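Local coordinates for protein Emp46p (Saccharomyces cerevisiae, PDB 2A6V) that serves as a cargo receptor of the legume-like lectin family, with a carbohydrate recognition domain, and is involved in glycoprotein secretion, at residues Glu123-Tyr128 and Ala145-Gln150; Leu115-Lys120 and Phe149-Ser154. All blocks are in the same frame, centred on the assembly; numbering follows the deposited sequence.

In the fold
Interactions 1 and 2 lie side by side at one margin of the beta sandwich, their centres about 8 Å apart. Along the chain come 115-120, then 123-128, 145-150 and 149-154, so both contacts end on the same piece of chain and share Phe149 and Gln150. Interaction 1 pairs strand 124-131 with strand 145-148, the outermost strand on that side of its sheet. Interaction 2 lies where the next strand inward, 111-115, turns its corner and meets the loop leaving 145-148. Glu123 joins them, its OE1 accepting from Tyr151 N and Gln152 N. Sheet edge, corner and departing loop are thus held together through Glu123, near a bound potassium ion.

Interaction 1 (Glu123-Tyr128 and Ala145-Gln150); sequences ESVTAY and ASCLFQ. With K (potassium ion), chain C.
The carboxylate of Glu123 reaches past the end of the strand pair and lies over the backbone of Gln150, its OE1 3.6 Å from Gln150 CA. The glutamate is extended beyond CG and passes slantwise over the Gln150 side chain, with the carboxylate and amide planes 76° apart, so these two groups are not stacked. OE1 accepts from the backbone N of Tyr151 and of Gln152, while OE2 forms a salt bridge with Arg78. The glutamate's own carbonyl also takes part: Phe149 N approaches Glu123 O from above the carbonyl plane, at 3.2 Å.

Past Glu123, where the chain turns a corner, the strands run antiparallel. Val125 and Cys147 form a hydrogen-bonded pair, with Val125 N to Cys147 O at 2.9 Å and Cys147 N to Val125 O at 3.0 Å. Ala127 N adds a bond to Ala145 O. Val125 O also receives a CA-H contact from Ser146.

On the face of the sheet carrying Val125, the sulfur of Cys147 sits 3.8 Å from Val125 CB and is linked by disulfide to Cys181 of strand 179-184, in the opposing sheet. Val125 CG2, anti to the carbonyl carbon, meets Phe149 CB at 4.0 Å, and the two side chains lie alongside one another. Farther along strand 124-131, Tyr128 OH binds a potassium ion at 2.9 Å, in the plane of its ring, together with two waters and the carbonyls of Ile138, Glu139 and Ser141.

Two backbone N-H groups and an arginine around one carboxylate would favour its ionised form, while the disulfide ties this edge strand covalently to strand 179-184.

Interaction 2 (Leu115-Lys120 and Phe149-Ser154); sequences LRLDDK and FQYQDS
Arg116, whose backbone lies against the hydroxyl of Tyr151, turns its NH2 to two carboxylates. Arg116 NH2 lies 3.0 Å from Asp119 OD1 and 3.4 Å from Asp118 OD1; both are salt bridges, but weak as hydrogen bonds, the first bent and the second bent and long. Asp118 CA covers part of one face of the guanidinium. The other oxygen of Asp118 is used in the turn: OD2 accepts from Lys120 N, met from above the carboxylate plane, and also from Leu121 N.

Across the contact, Tyr151 does most of the work. Its chi1 of 68° places CG between the backbone N and the carbonyl carbon, and the ring then points into the corner made by Leu115, Arg116 and Leu117. Tyr151 OH ends 3.1 Å from Arg116 CA, a tight fit. Leu117 N lies nearby, but the angle is too poor for a hydrogen bond. Arg116 O comes up to the ring edge, near its plane, 3.7 Å from Tyr151 CE2. Leu115 CB sits over one ring face, toward the rim, and the leucine runs past the tyrosine in the opposite direction, Leu115 CD2 4.2 Å from Tyr151 CB. From the other end of the corner, the CD2 branch of Leu117 slants against the phenol, 3.5 Å from Tyr151 OH, while its CD1 branch meets Gln152 NE2 at 4.1 Å. That glutamine crosses Leu117 at about a right angle; its OE1 is held by Gly79 N, and its NE2 has a weak hydrogen bond to Glu208.

The contact is thus a tyrosine from the loop before strand 158-165 packed into the corner after strand 111-115. That corner leads into the short strand 117-118, whose last residue, Asp118, makes the Asx turn, within the beta sandwich of a legume-like lectin domain.

Interaction 1 (Glu123-Tyr128 and Ala145-Gln150)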
loop_
_atom_site.group_PDB
_atom_site.type_symbol
_atom_site.label_atom_id
_atom_site.label_comp_id
_atom_site.label_asym_id
_atom_site.label_seq_id
_atom_site.Cartn_x
_atom_site.Cartn_y
_atom_site.Cartn_z
ATOM N N GLU A 123 -8.802 13.032 7.154
ATOM C CA GLU A 123 -7.443 12.605 6.822
ATOM C C GLU A 123 -7.010 11.466 7.742
ATOM O O GLU A 123 -6.905 11.632 8.960
ATOM C CB GLU A 123 -6.548 13.814 6.968
ATOM C CG GLU A 123 -5.358 13.823 6.062
ATOM C CD GLU A 123 -4.608 15.147 6.050
ATOM O OE1 GLU A 123 -3.509 15.124 5.483
ATOM O OE2 GLU A 123 -5.066 16.184 6.602
ATOM N N SER A 124 -6.834 10.278 7.181
ATOM C CA SER A 124 -6.764 9.071 7.980
ATOM C C SER A 124 -6.171 7.877 7.262
ATOM O O SER A 124 -6.045 7.893 6.026
ATOM C CB SER A 124 -8.177 8.691 8.466
ATOM O OG SER A 124 -9.019 8.410 7.362
ATOM N N VAL A 125 -5.797 6.864 8.057
ATOM C CA VAL A 125 -5.557 5.506 7.632
ATOM C C VAL A 125 -6.794 4.707 8.010
ATOM O O VAL A 125 -7.210 4.716 9.166
ATOM C CB VAL A 125 -4.312 4.890 8.344
ATOM C CG1 VAL A 125 -4.075 3.471 7.908
ATOM C CG2 VAL A 125 -3.081 5.715 8.098
ATOM N N THR A 126 -7.387 4.033 7.048
ATOM C CA THR A 126 -8.479 3.089 7.293
ATOM C C THR A 126 -8.143 1.751 6.694
ATOM O O THR A 126 -7.602 1.690 5.580
ATOM C CB THR A 126 -9.837 3.611 6.772
ATOM O OG1 THR A 126 -9.705 4.143 5.438
ATOM C CG2 THR A 126 -10.338 4.761 7.654
ATOM N N ALA A 127 -8.369 0.687 7.445
ATOM C CA ALA A 127 -7.996 -0.661 7.050
ATOM C C ALA A 127 -9.246 -1.489 6.805
ATOM O O ALA A 127 -10.134 -1.556 7.665
ATOM C CB ALA A 127 -7.118 -1.292 8.122
ATOM N N TYR A 128 -9.308 -2.119 5.640
ATOM C CA TYR A 128 -10.479 -2.857 5.209
ATOM C C TYR A 128 -10.075 -4.280 4.870
ATOM O O TYR A 128 -9.035 -4.526 4.256
ATOM C CB TYR A 128 -11.049 -2.222 3.945
ATOM C CG TYR A 128 -11.691 -0.881 4.119
ATOM C CD1 TYR A 128 -13.073 -0.771 4.232
ATOM C CD2 TYR A 128 -10.943 0.289 4.115
ATOM C CE1 TYR A 128 -13.680 0.454 4.367
ATOM C CE2 TYR A 128 -11.570 1.552 4.246
ATOM C CZ TYR A 128 -12.955 1.606 4.389
ATOM O OH TYR A 128 -13.593 2.827 4.526
ATOM N N ALA A 145 -10.233 -1.177 11.333
ATOM C CA ALA A 145 -9.322 -0.377 12.130
ATOM C C ALA A 145 -9.038 0.943 11.451
ATOM O O ALA A 145 -9.227 1.099 10.243
ATOM C CB ALA A 145 -8.035 -1.118 12.358
ATOM N N SER A 146 -8.586 1.907 12.237
ATOM C CA SER A 146 -8.324 3.243 11.723
ATOM C C SER A 146 -7.429 4.030 12.658
ATOM O O SER A 146 -7.297 3.705 13.834
ATOM C CB SER A 146 -9.615 4.000 11.466
ATOM O OG SER A 146 -10.240 4.364 12.695
ATOM N N CYS A 147 -6.830 5.075 12.112
ATOM C CA CYS A 147 -6.241 6.161 12.885
ATOM C C CYS A 147 -6.300 7.452 12.078
ATOM O O CYS A 147 -6.405 7.441 10.847
ATOM C CB CYS A 147 -4.819 5.850 13.329
ATOM S SG CYS A 147 -3.613 5.693 11.981
ATOM N N LEU A 148 -6.245 8.581 12.755
ATOM C CA LEU A 148 -6.175 9.863 12.104
ATOM C C LEU A 148 -4.694 10.102 11.817
ATOM O O LEU A 148 -3.840 9.862 12.666
ATOM C CB LEU A 148 -6.762 10.955 12.991
ATOM C CG LEU A 148 -8.174 10.686 13.498
ATOM C CD1 LEU A 148 -8.657 11.881 14.319
ATOM C CD2 LEU A 148 -9.133 10.368 12.353
ATOM N N PHE A 149 -4.409 10.537 10.601
ATOM C CA PHE A 149 -3.014 10.684 10.161
ATOM C C PHE A 149 -2.906 11.738 9.052
ATOM O O PHE A 149 -3.588 11.667 8.032
ATOM C CB PHE A 149 -2.474 9.335 9.668
ATOM C CG PHE A 149 -1.015 9.379 9.328
ATOM C CD1 PHE A 149 -0.057 9.376 10.319
ATOM C CD2 PHE A 149 -0.614 9.535 8.012
ATOM C CE1 PHE A 149 1.278 9.455 9.997
ATOM C CE2 PHE A 149 0.733 9.611 7.701
ATOM C CZ PHE A 149 1.658 9.575 8.676
ATOM N N GLN A 150 -2.058 12.734 9.297
ATOM C CA GLN A 150 -1.843 13.835 8.361
ATOM C C GLN A 150 -0.828 13.413 7.292
ATOM O O GLN A 150 0.312 13.047 7.603
ATOM C CB GLN A 150 -1.350 15.091 9.088
ATOM C CG GLN A 150 -1.390 16.322 8.231
ATOM C CD GLN A 150 -0.977 17.594 8.947
ATOM O OE1 GLN A 150 -0.985 18.663 8.344
ATOM N NE2 GLN A 150 -0.665 17.497 10.224
HETATM K K K C . -16.407 3.180 4.905
HETATM O O HOH W 1 -16.108 5.897 5.600
HETATM O O HOH W 2 -17.351 2.897 7.580
#

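Interaction 2 (Leu115-Lys120 and Phe149-Ser154)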
loop_
_atom_site.group_PDB
_atom_site.type_symbol
_atom_site.label_atom_id
_atom_site.label_comp_id
_atom_site.label_asym_id
_atom_site.label_seq_id
_atom_site.Cartn_x
_atom_site.Cartn_y
_atom_site.Cartn_z
ATOM N N LEU A 115 -4.927 5.468 2.754
ATOM C CA LEU A 115 -4.734 6.855 3.125
ATOM C C LEU A 115 -5.629 7.690 2.242
ATOM O O LEU A 115 -5.451 7.730 1.018
ATOM C CB LEU A 115 -3.288 7.312 2.960
ATOM C CG LEU A 115 -2.343 6.853 4.063
ATOM C CD1 LEU A 115 -2.207 5.323 4.129
ATOM C CD2 LEU A 115 -1.020 7.500 3.942
ATOM N N ARG A 116 -6.629 8.326 2.838
ATOM C CA ARG A 116 -7.554 9.169 2.087
ATOM C C ARG A 116 -8.241 10.119 3.045
ATOM O O ARG A 116 -7.966 10.101 4.248
ATOM C CB ARG A 116 -8.582 8.328 1.327
ATOM C CG ARG A 116 -9.727 7.749 2.136
ATOM C CD ARG A 116 -11.002 7.526 1.313
ATOM N NE ARG A 116 -12.095 7.019 2.137
ATOM C CZ ARG A 116 -13.378 7.250 1.904
ATOM N NH1 ARG A 116 -13.756 7.971 0.845
ATOM N NH2 ARG A 116 -14.297 6.769 2.739
ATOM N N LEU A 117 -9.103 10.954 2.492
ATOM C CA LEU A 117 -10.028 11.741 3.294
ATOM C C LEU A 117 -11.272 10.909 3.479
ATOM O O LEU A 117 -12.149 10.841 2.606
ATOM C CB LEU A 117 -10.318 13.074 2.617
ATOM C CG LEU A 117 -9.091 13.891 2.220
ATOM C CD1 LEU A 117 -9.473 15.239 1.750
ATOM C CD2 LEU A 117 -8.099 13.998 3.342
ATOM N N ASP A 118 -11.318 10.202 4.592
ATOM C CA ASP A 118 -12.471 9.394 4.888
ATOM C C ASP A 118 -13.672 10.314 5.077
ATOM O O ASP A 118 -13.533 11.444 5.516
ATOM C CB ASP A 118 -12.205 8.564 6.130
ATOM C CG ASP A 118 -13.394 7.755 6.533
ATOM O OD1 ASP A 118 -13.571 6.640 6.039
ATOM O OD2 ASP A 118 -14.218 8.190 7.353
ATOM N N ASP A 119 -14.851 9.854 4.686
ATOM C CA ASP A 119 -15.977 10.799 4.633
ATOM C C ASP A 119 -16.405 11.254 6.004
ATOM O O ASP A 119 -17.033 12.291 6.121
ATOM C CB ASP A 119 -17.157 10.275 3.836
ATOM C CG ASP A 119 -17.561 8.904 4.222
ATOM O OD1 ASP A 119 -16.844 7.927 3.854
ATOM O OD2 ASP A 119 -18.645 8.702 4.805
ATOM N N LYS A 120 -16.052 10.495 7.035
ATOM C CA LYS A 120 -16.379 10.895 8.408
ATOM C C LYS A 120 -15.176 11.181 9.305
ATOM O O LYS A 120 -15.268 12.036 10.196
ATOM C CB LYS A 120 -17.314 9.873 9.036
ATOM C CG LYS A 120 -18.699 9.893 8.373
ATOM C CD LYS A 120 -19.626 8.876 8.957
ATOM C CE LYS A 120 -21.031 9.003 8.339
ATOM N NZ LYS A 120 -21.954 7.978 8.917
ATOM N N PHE A 149 -4.409 10.537 10.601
ATOM C CA PHE A 149 -3.014 10.684 10.161
ATOM C C PHE A 149 -2.906 11.738 9.052
ATOM O O PHE A 149 -3.588 11.667 8.032
ATOM C CB PHE A 149 -2.474 9.335 9.668
ATOM C CG PHE A 149 -1.015 9.379 9.328
ATOM C CD1 PHE A 149 -0.057 9.376 10.319
ATOM C CD2 PHE A 149 -0.614 9.535 8.012
ATOM C CE1 PHE A 149 1.278 9.455 9.997
ATOM C CE2 PHE A 149 0.733 9.611 7.701
ATOM C CZ PHE A 149 1.658 9.575 8.676
ATOM N N GLN A 150 -2.058 12.734 9.297
ATOM C CA GLN A 150 -1.843 13.835 8.361
ATOM C C GLN A 150 -0.828 13.413 7.292
ATOM O O GLN A 150 0.312 13.047 7.603
ATOM C CB GLN A 150 -1.350 15.091 9.088
ATOM C CG GLN A 150 -1.390 16.322 8.231
ATOM C CD GLN A 150 -0.977 17.594 8.947
ATOM O OE1 GLN A 150 -0.985 18.663 8.344
ATOM N NE2 GLN A 150 -0.665 17.497 10.224
ATOM N N TYR A 151 -1.258 13.456 6.042
ATOM C CA TYR A 151 -0.394 13.069 4.907
ATOM C C TYR A 151 -0.394 14.105 3.747
ATOM O O TYR A 151 0.574 14.146 3.001
ATOM C CB TYR A 151 -0.751 11.661 4.365
ATOM C CG TYR A 151 -2.087 11.623 3.698
ATOM C CD1 TYR A 151 -2.223 11.970 2.361
ATOM C CD2 TYR A 151 -3.235 11.298 4.418
ATOM C CE1 TYR A 151 -3.470 11.983 1.737
ATOM C CE2 TYR A 151 -4.490 11.308 3.822
ATOM C CZ TYR A 151 -4.602 11.640 2.469
ATOM O OH TYR A 151 -5.841 11.707 1.854
ATOM N N GLN A 152 -1.434 14.904 3.548
ATOM C CA GLN A 152 -1.474 15.743 2.355
ATOM C C GLN A 152 -0.388 16.797 2.390
ATOM O O GLN A 152 -0.105 17.397 3.434
ATOM C CB GLN A 152 -2.821 16.426 2.159
ATOM C CG GLN A 152 -3.944 15.492 1.777
ATOM C CD GLN A 152 -5.126 16.258 1.264
ATOM O OE1 GLN A 152 -5.497 17.286 1.848
ATOM N NE2 GLN A 152 -5.742 15.769 0.200
ATOM N N ASP A 153 0.190 17.000 1.218
ATOM C CA ASP A 153 1.086 18.115 0.906
ATOM C C ASP A 153 2.277 18.208 1.879
ATOM O O ASP A 153 2.458 19.183 2.618
ATOM C CB ASP A 153 0.307 19.421 0.787
ATOM C CG ASP A 153 1.111 20.517 0.118
ATOM O OD1 ASP A 153 2.076 20.201 -0.617
ATOM O OD2 ASP A 153 0.853 21.718 0.296
ATOM N N SER A 154 3.082 17.161 1.830
ATOM C CA SER A 154 4.321 17.037 2.616
ATOM C C SER A 154 5.457 16.606 1.723
ATOM O O SER A 154 5.355 15.593 1.049
ATOM C CB SER A 154 4.146 16.004 3.721
ATOM O OG SER A 154 5.298 15.972 4.545
#